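Local coordinates for tyrosine aminotransferase (Leishmania infantum, PDB 4IX8), which probably catalyses the pyridoxal-phosphate-dependent transfer of the amino group of tyrosine to 2-oxoglutarate, at residues 167-172 with 221-226; 227-232 with 261-266; 250-255 with 370-375. All blocks are in the same frame, centred on the assembly; numbering follows the deposited sequence.

Contact 1 (167-172 with 221-226); sequences CAPSFP and NPCGSN
P169 and P222, each preceded by a cis peptide bond, pack against one another in the loops that follow two neighbouring parallel strands, 163-168 and 211-217, of the large mixed sheet of a pyridoxal-phosphate-dependent aminotransferase. The apolar part of the contact is made by their rings: CB of P169 lies 3.9 Å from CG of P222, the two rings meeting at a slant. One residue on, C223 adds its sulfur, SG standing 3.6 Å from CG of P169. W196 touches both P169 and C223, and M376 of strand 374-379 touches both prolines, which places this cluster between the two sheets of the chain.

The backbone contributes one weak hydrogen bond, from F171 N to N221 O at 3.1 Å, with a bent N-H...O angle of 129°. It lies where the CA atoms of the two loops come closest.

The polar part belongs to N221. Its amide has both ends engaged beyond the two segments: OD1 accepts from R418, and ND2 bonds to O3 of the pyridoxal phosphate carried at position 282, two bonds that should fix the rotation of the amide. With CG of N221 anti to its own N (chi1 170°), the amide also reaches the phenyl ring of F171; the two planes are 45° apart, and ND2 lies 3.5 Å from CD1 of F171.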
# COMPACT_ATOMS: atom_id res chain seq x y z
N CYS A 167 21.33 8.70 -1.29
CA CYS A 167 21.87 9.52 -2.37
C CYS A 167 20.97 10.73 -2.62
O CYS A 167 19.77 10.67 -2.40
CB CYS A 167 22.03 8.69 -3.64
SG CYS A 167 20.48 7.90 -4.01
N ALA A 168 21.58 11.82 -3.08
CA ALA A 168 20.87 12.98 -3.65
C ALA A 168 21.60 13.30 -4.94
O ALA A 168 22.81 13.41 -4.94
CB ALA A 168 20.88 14.18 -2.75
N PRO A 169 20.88 13.46 -6.06
CA PRO A 169 19.42 13.44 -6.16
C PRO A 169 18.85 12.04 -6.16
O PRO A 169 19.53 11.08 -6.52
CB PRO A 169 19.16 14.14 -7.49
CG PRO A 169 20.37 13.86 -8.32
CD PRO A 169 21.53 13.80 -7.34
N SER A 170 17.59 11.94 -5.77
CA SER A 170 16.99 10.66 -5.54
C SER A 170 15.51 10.71 -5.73
O SER A 170 14.87 11.73 -5.42
CB SER A 170 17.30 10.16 -4.11
OG SER A 170 16.99 11.18 -3.17
N PHE A 171 14.97 9.57 -6.15
CA PHE A 171 13.54 9.25 -6.10
C PHE A 171 13.02 9.70 -4.74
O PHE A 171 13.55 9.29 -3.73
CB PHE A 171 13.36 7.74 -6.28
CG PHE A 171 11.93 7.26 -6.21
CD1 PHE A 171 10.97 7.74 -7.08
CD2 PHE A 171 11.56 6.28 -5.30
CE1 PHE A 171 9.64 7.28 -7.01
CE2 PHE A 171 10.25 5.81 -5.23
CZ PHE A 171 9.29 6.32 -6.07
N PRO A 172 12.01 10.58 -4.71
CA PRO A 172 11.71 11.27 -3.44
C PRO A 172 11.13 10.41 -2.29
O PRO A 172 11.05 10.91 -1.17
CB PRO A 172 10.67 12.32 -3.84
CG PRO A 172 10.60 12.32 -5.35
CD PRO A 172 11.23 11.08 -5.86
N ASN A 221 16.81 6.59 -10.81
CA ASN A 221 15.85 7.67 -11.00
C ASN A 221 16.22 8.74 -9.98
O ASN A 221 16.15 8.46 -8.80
CB ASN A 221 14.41 7.15 -10.77
CG ASN A 221 13.39 8.27 -10.73
OD1 ASN A 221 13.71 9.44 -11.00
ND2 ASN A 221 12.14 7.92 -10.40
N PRO A 222 16.55 9.99 -10.39
CA PRO A 222 16.36 10.63 -11.69
C PRO A 222 17.55 10.66 -12.65
O PRO A 222 17.33 11.22 -13.72
CB PRO A 222 16.03 12.07 -11.29
CG PRO A 222 16.92 12.30 -10.11
CD PRO A 222 17.05 10.97 -9.40
N CYS A 223 18.73 10.09 -12.35
CA CYS A 223 19.97 10.44 -13.10
C CYS A 223 20.22 9.61 -14.38
O CYS A 223 21.00 10.01 -15.24
CB CYS A 223 21.19 10.27 -12.18
SG CYS A 223 21.09 11.24 -10.67
N GLY A 224 19.59 8.44 -14.46
CA GLY A 224 19.75 7.56 -15.60
C GLY A 224 21.05 6.77 -15.58
O GLY A 224 21.44 6.14 -16.57
N SER A 225 21.75 6.83 -14.46
CA SER A 225 23.05 6.19 -14.34
C SER A 225 22.92 4.70 -14.17
O SER A 225 21.92 4.19 -13.66
CB SER A 225 23.81 6.75 -13.14
OG SER A 225 23.03 6.59 -11.95
N ASN A 226 23.97 4.01 -14.59
CA ASN A 226 24.14 2.59 -14.37
C ASN A 226 25.53 2.34 -13.88
O ASN A 226 26.48 2.48 -14.64
CB ASN A 226 23.89 1.80 -15.64
CG ASN A 226 24.08 0.32 -15.44
OD1 ASN A 226 23.46 -0.28 -14.53
ND2 ASN A 226 24.92 -0.29 -16.26

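Contact 2 (227-232 with 261-266); sequences FSRAHV and IFTSVA
The guanidinium of R229 has the methyl of T263 beside it, CG2 approaching obliquely to 4.0 Å from NH1, while a water sits at its edge in the plane of the group. The ring of F227 carries H231 on one face: CD2 of the imidazole stands over the ring centre, 3.5 Å above its plane, and the imidazole in turn presents its edge to F227.

T263 is the hub of the contact, and no direct hydrogen bond crosses it. OG1 lies against the start of the helix, 3.6 Å from CA of R229. The threonine's chi1 of -56° sets OG1 beside its own N and turns CG2, anti to that N, against the arginine chain, which the threonine crosses at about a right angle. Water takes over the polar links: the water at the guanidinium edge accepts from R229 NH1 and lies 2.9 Å from T263 OG1, while a second water lies within hydrogen-bonding distance of F227 O, I261 O and T263 OG1. A third accepts from T263 N and also bonds to F227 O. The arginine has its stronger partner outside the segments, a salt bridge from NH1 to D267, and a cation-pi contact with F268. Farther along, V232 and V265 close the apolar side, CG1 to CG1 at 4.0 Å and at about a right angle.

The segment 227-232 begins helix 229-242 with S228 as N-cap, its OG accepting from H231 N at 3.1 Å. The arrangement is that of an N-capped helix start packed on the loop between strands 246-249 and 274-279 of the large sheet, partly directly and partly through ordered water.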
# COMPACT_ATOMS: atom_id res chain seq x y z
N PHE A 227 25.63 2.00 -12.60
CA PHE A 227 26.91 1.83 -11.93
C PHE A 227 27.80 0.73 -12.47
O PHE A 227 27.36 -0.38 -12.73
CB PHE A 227 26.68 1.54 -10.44
CG PHE A 227 26.22 2.73 -9.62
CD1 PHE A 227 26.42 4.02 -10.05
CD2 PHE A 227 25.59 2.54 -8.38
CE1 PHE A 227 26.03 5.10 -9.28
CE2 PHE A 227 25.19 3.64 -7.60
CZ PHE A 227 25.40 4.91 -8.05
N SER A 228 29.10 1.03 -12.58
CA SER A 228 30.10 0.02 -12.90
C SER A 228 30.16 -1.02 -11.76
O SER A 228 29.80 -0.74 -10.64
CB SER A 228 31.47 0.68 -13.10
OG SER A 228 31.96 1.17 -11.82
N ARG A 229 30.68 -2.20 -12.07
CA ARG A 229 30.87 -3.21 -11.07
C ARG A 229 31.78 -2.64 -10.00
O ARG A 229 31.53 -2.79 -8.82
CB ARG A 229 31.47 -4.47 -11.70
CG ARG A 229 31.72 -5.56 -10.68
CD ARG A 229 32.07 -6.90 -11.31
NE ARG A 229 32.15 -7.90 -10.25
CZ ARG A 229 31.12 -8.65 -9.83
NH1 ARG A 229 29.93 -8.55 -10.41
NH2 ARG A 229 31.29 -9.52 -8.84
N ALA A 230 32.78 -1.89 -10.42
CA ALA A 230 33.81 -1.44 -9.48
C ALA A 230 33.24 -0.48 -8.45
O ALA A 230 33.62 -0.49 -7.28
CB ALA A 230 35.00 -0.81 -10.23
N HIS A 231 32.32 0.38 -8.88
CA HIS A 231 31.72 1.31 -7.94
C HIS A 231 30.79 0.56 -6.96
O HIS A 231 30.74 0.89 -5.77
CB HIS A 231 30.95 2.39 -8.68
CG HIS A 231 30.41 3.49 -7.81
ND1 HIS A 231 31.20 4.24 -6.96
CD2 HIS A 231 29.16 3.97 -7.69
CE1 HIS A 231 30.45 5.15 -6.35
NE2 HIS A 231 29.20 4.99 -6.76
N VAL A 232 30.06 -0.44 -7.45
CA VAL A 232 29.17 -1.19 -6.57
C VAL A 232 30.03 -1.97 -5.55
O VAL A 232 29.73 -1.99 -4.35
CB VAL A 232 28.26 -2.14 -7.36
CG1 VAL A 232 27.42 -2.99 -6.40
CG2 VAL A 232 27.33 -1.34 -8.29
N ILE A 261 25.93 -3.44 -18.84
CA ILE A 261 25.86 -4.52 -17.87
C ILE A 261 25.29 -4.03 -16.56
O ILE A 261 25.79 -3.08 -15.98
CB ILE A 261 27.24 -5.12 -17.58
CG1 ILE A 261 27.84 -5.71 -18.86
CG2 ILE A 261 27.16 -6.22 -16.49
CD1 ILE A 261 29.36 -5.81 -18.78
N PHE A 262 24.26 -4.69 -16.09
CA PHE A 262 23.71 -4.32 -14.81
C PHE A 262 24.41 -5.15 -13.76
O PHE A 262 24.59 -6.36 -13.92
CB PHE A 262 22.21 -4.53 -14.77
CG PHE A 262 21.66 -4.47 -13.36
CD1 PHE A 262 21.72 -3.31 -12.63
CD2 PHE A 262 21.03 -5.57 -12.80
CE1 PHE A 262 21.21 -3.26 -11.33
CE2 PHE A 262 20.52 -5.52 -11.52
CZ PHE A 262 20.60 -4.38 -10.79
N THR A 263 24.86 -4.48 -12.71
CA THR A 263 25.50 -5.14 -11.57
C THR A 263 24.62 -5.04 -10.34
O THR A 263 24.54 -3.98 -9.70
CB THR A 263 26.89 -4.50 -11.24
OG1 THR A 263 27.75 -4.51 -12.40
CG2 THR A 263 27.59 -5.27 -10.15
N SER A 264 24.00 -6.16 -9.96
CA SER A 264 23.17 -6.21 -8.75
C SER A 264 24.04 -6.38 -7.51
O SER A 264 25.08 -7.02 -7.58
CB SER A 264 22.16 -7.36 -8.86
OG SER A 264 21.39 -7.53 -7.65
N VAL A 265 23.64 -5.82 -6.38
CA VAL A 265 24.42 -5.99 -5.16
C VAL A 265 24.41 -7.45 -4.76
O VAL A 265 25.19 -7.89 -3.92
CB VAL A 265 23.93 -5.08 -3.98
CG1 VAL A 265 24.08 -3.64 -4.35
CG2 VAL A 265 22.50 -5.39 -3.60
N ALA A 266 23.52 -8.21 -5.38
CA ALA A 266 23.47 -9.66 -5.19
C ALA A 266 24.69 -10.39 -5.76
O ALA A 266 25.02 -11.50 -5.29
CB ALA A 266 22.24 -10.21 -5.84
O HOH W 1 24.84 -1.43 -12.49
O HOH W 2 27.62 -2.64 -14.17
O HOH W 3 28.90 -7.19 -12.64

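Contact 3 (250-255 with 370-375); sequences EIYAEM and QASMFV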
# COMPACT_ATOMS: atom_id res chain seq x y z
N GLU A 250 16.75 -1.63 -7.06
CA GLU A 250 17.17 -2.17 -8.33
C GLU A 250 15.95 -2.43 -9.20
O GLU A 250 15.87 -3.38 -9.99
CB GLU A 250 18.03 -3.42 -8.08
CG GLU A 250 19.33 -3.03 -7.32
CD GLU A 250 20.32 -4.18 -7.14
OE1 GLU A 250 20.03 -5.31 -7.59
OE2 GLU A 250 21.41 -3.91 -6.58
N ILE A 251 15.00 -1.52 -9.12
CA ILE A 251 13.77 -1.69 -9.86
C ILE A 251 13.95 -1.49 -11.36
O ILE A 251 13.15 -1.98 -12.16
CB ILE A 251 12.69 -0.74 -9.35
CG1 ILE A 251 11.32 -1.24 -9.83
CG2 ILE A 251 13.01 0.72 -9.74
CD1 ILE A 251 10.22 -0.30 -9.58
N TYR A 252 15.01 -0.78 -11.76
CA TYR A 252 15.29 -0.57 -13.19
C TYR A 252 16.30 -1.59 -13.72
O TYR A 252 16.93 -1.36 -14.77
CB TYR A 252 15.80 0.85 -13.45
CG TYR A 252 14.73 1.87 -13.19
CD1 TYR A 252 13.65 1.99 -14.04
CD2 TYR A 252 14.79 2.70 -12.09
CE1 TYR A 252 12.65 2.90 -13.79
CE2 TYR A 252 13.80 3.60 -11.83
CZ TYR A 252 12.74 3.71 -12.69
OH TYR A 252 11.73 4.62 -12.45
N ALA A 253 16.44 -2.72 -13.03
CA ALA A 253 17.42 -3.76 -13.38
C ALA A 253 17.37 -4.22 -14.85
O ALA A 253 18.42 -4.50 -15.41
CB ALA A 253 17.22 -4.99 -12.48
N GLU A 254 16.18 -4.29 -15.45
CA GLU A 254 15.98 -4.81 -16.81
C GLU A 254 16.08 -3.72 -17.86
O GLU A 254 15.93 -3.98 -19.06
CB GLU A 254 14.60 -5.45 -16.94
CG GLU A 254 14.37 -6.72 -16.11
CD GLU A 254 14.65 -7.99 -16.88
OE1 GLU A 254 14.87 -7.91 -18.10
OE2 GLU A 254 14.58 -9.06 -16.28
N MET A 255 16.24 -2.48 -17.39
CA MET A 255 16.14 -1.31 -18.26
C MET A 255 17.47 -0.56 -18.40
O MET A 255 17.53 0.66 -18.26
CB MET A 255 15.06 -0.40 -17.74
CG MET A 255 13.72 -0.92 -18.18
SD MET A 255 12.44 -0.35 -17.04
CE MET A 255 12.04 1.20 -17.86
N GLN A 370 22.25 5.91 -19.12
CA GLN A 370 22.65 4.55 -19.47
C GLN A 370 21.57 3.56 -19.10
O GLN A 370 21.71 2.36 -19.38
CB GLN A 370 23.95 4.20 -18.77
CG GLN A 370 25.07 5.07 -19.22
CD GLN A 370 25.23 4.98 -20.72
OE1 GLN A 370 25.11 3.91 -21.32
NE2 GLN A 370 25.47 6.14 -21.34
N ALA A 371 20.52 4.05 -18.45
CA ALA A 371 19.48 3.19 -17.89
C ALA A 371 18.31 3.99 -17.33
O ALA A 371 18.33 5.23 -17.33
CB ALA A 371 20.06 2.34 -16.79
N SER A 372 17.32 3.25 -16.83
CA SER A 372 16.10 3.84 -16.29
C SER A 372 15.46 4.68 -17.41
O SER A 372 15.73 4.42 -18.58
CB SER A 372 16.38 4.66 -15.05
OG SER A 372 15.18 5.15 -14.50
N MET A 373 14.61 5.65 -17.06
CA MET A 373 13.74 6.40 -18.01
C MET A 373 13.88 7.92 -17.96
O MET A 373 13.04 8.64 -18.50
CB MET A 373 12.26 6.09 -17.73
CG MET A 373 11.82 4.65 -17.91
SD MET A 373 10.32 4.25 -16.94
CE MET A 373 9.42 5.80 -16.89
N PHE A 374 14.92 8.40 -17.30
CA PHE A 374 15.03 9.81 -16.98
C PHE A 374 16.38 10.39 -17.34
O PHE A 374 17.36 9.67 -17.44
CB PHE A 374 14.81 10.03 -15.48
CG PHE A 374 13.56 9.38 -14.95
CD1 PHE A 374 12.32 9.98 -15.10
CD2 PHE A 374 13.62 8.16 -14.31
CE1 PHE A 374 11.20 9.38 -14.62
CE2 PHE A 374 12.48 7.57 -13.82
CZ PHE A 374 11.28 8.18 -13.96
N VAL A 375 16.41 11.70 -17.51
CA VAL A 375 17.66 12.38 -17.69
C VAL A 375 17.68 13.58 -16.76
O VAL A 375 16.63 14.12 -16.40
CB VAL A 375 17.84 12.78 -19.18
CG1 VAL A 375 16.91 13.91 -19.58
CG2 VAL A 375 19.27 13.11 -19.45
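Y252 turns one face of its ring to S372, whose hydroxyl lies almost centrally above it: OG is 3.2 Å from the ring plane, and CB makes a CH-pi contact 3.9 Å from the centroid. The serine's chi1 of -176° puts OG anti to its own N and over the ring. I251 CG2 rests on the opposite face, offset toward the rim, so the phenol is sandwiched and its tilt is restricted from both sides.

M255 SD lies in the plane of the tyrosine ring at its edge. M373 runs at about a right angle to the tyrosine, its SD in an oblique Met-aromatic contact 4.1 Å from CE1 of Y252, and it meets M255 at a slant, with CG 3.5 Å from M255 CE. F374 also lies roughly perpendicular to the tyrosine; the phenol oxygen of Y252 lies at the edge of the F374 ring, in its plane, with OH 3.3 Å from F374 CE2.

The backbones join once. S372 N donates to M255 O at 3.0 Å in a bent bond, the N-H...O angle 137° and the donor tilted 21° from the carbonyl plane, and CA of A371 adds a CA-H...O contact to the same oxygen. M255 closes the second of two overlapping type I turns, E250 to A253 and Y252 to M255, which present the tyrosine. Y252 OH bonds to O3 of the pyridoxal phosphate at position 282, making this packing part of the cofactor site of the pyridoxal-phosphate-dependent aminotransferase fold.

In the fold
Along the chain, contact 1 comes first and closes a 48-residue excursion that includes helices and strands, bringing together the loops after strands 163-168 and 211-217. Segment 227-232 follows at once, opening contact 2, and before 261-266 closes it the chain passes through 250-255, which opens contact 3; contacts 2 and 3 therefore cross. Contact 3 ends last, bringing strand 374-379 of the smaller sheet to the loop after strand 246-249 of the larger. The three also meet directly: N226 bonds to I261, G224 to Q370, and E250 to both S264 and V265. N221 of contact 1 and Y252 of contact 3 converge on O3 of the cofactor, whereas contact 2 lies farther from the centre of the chain.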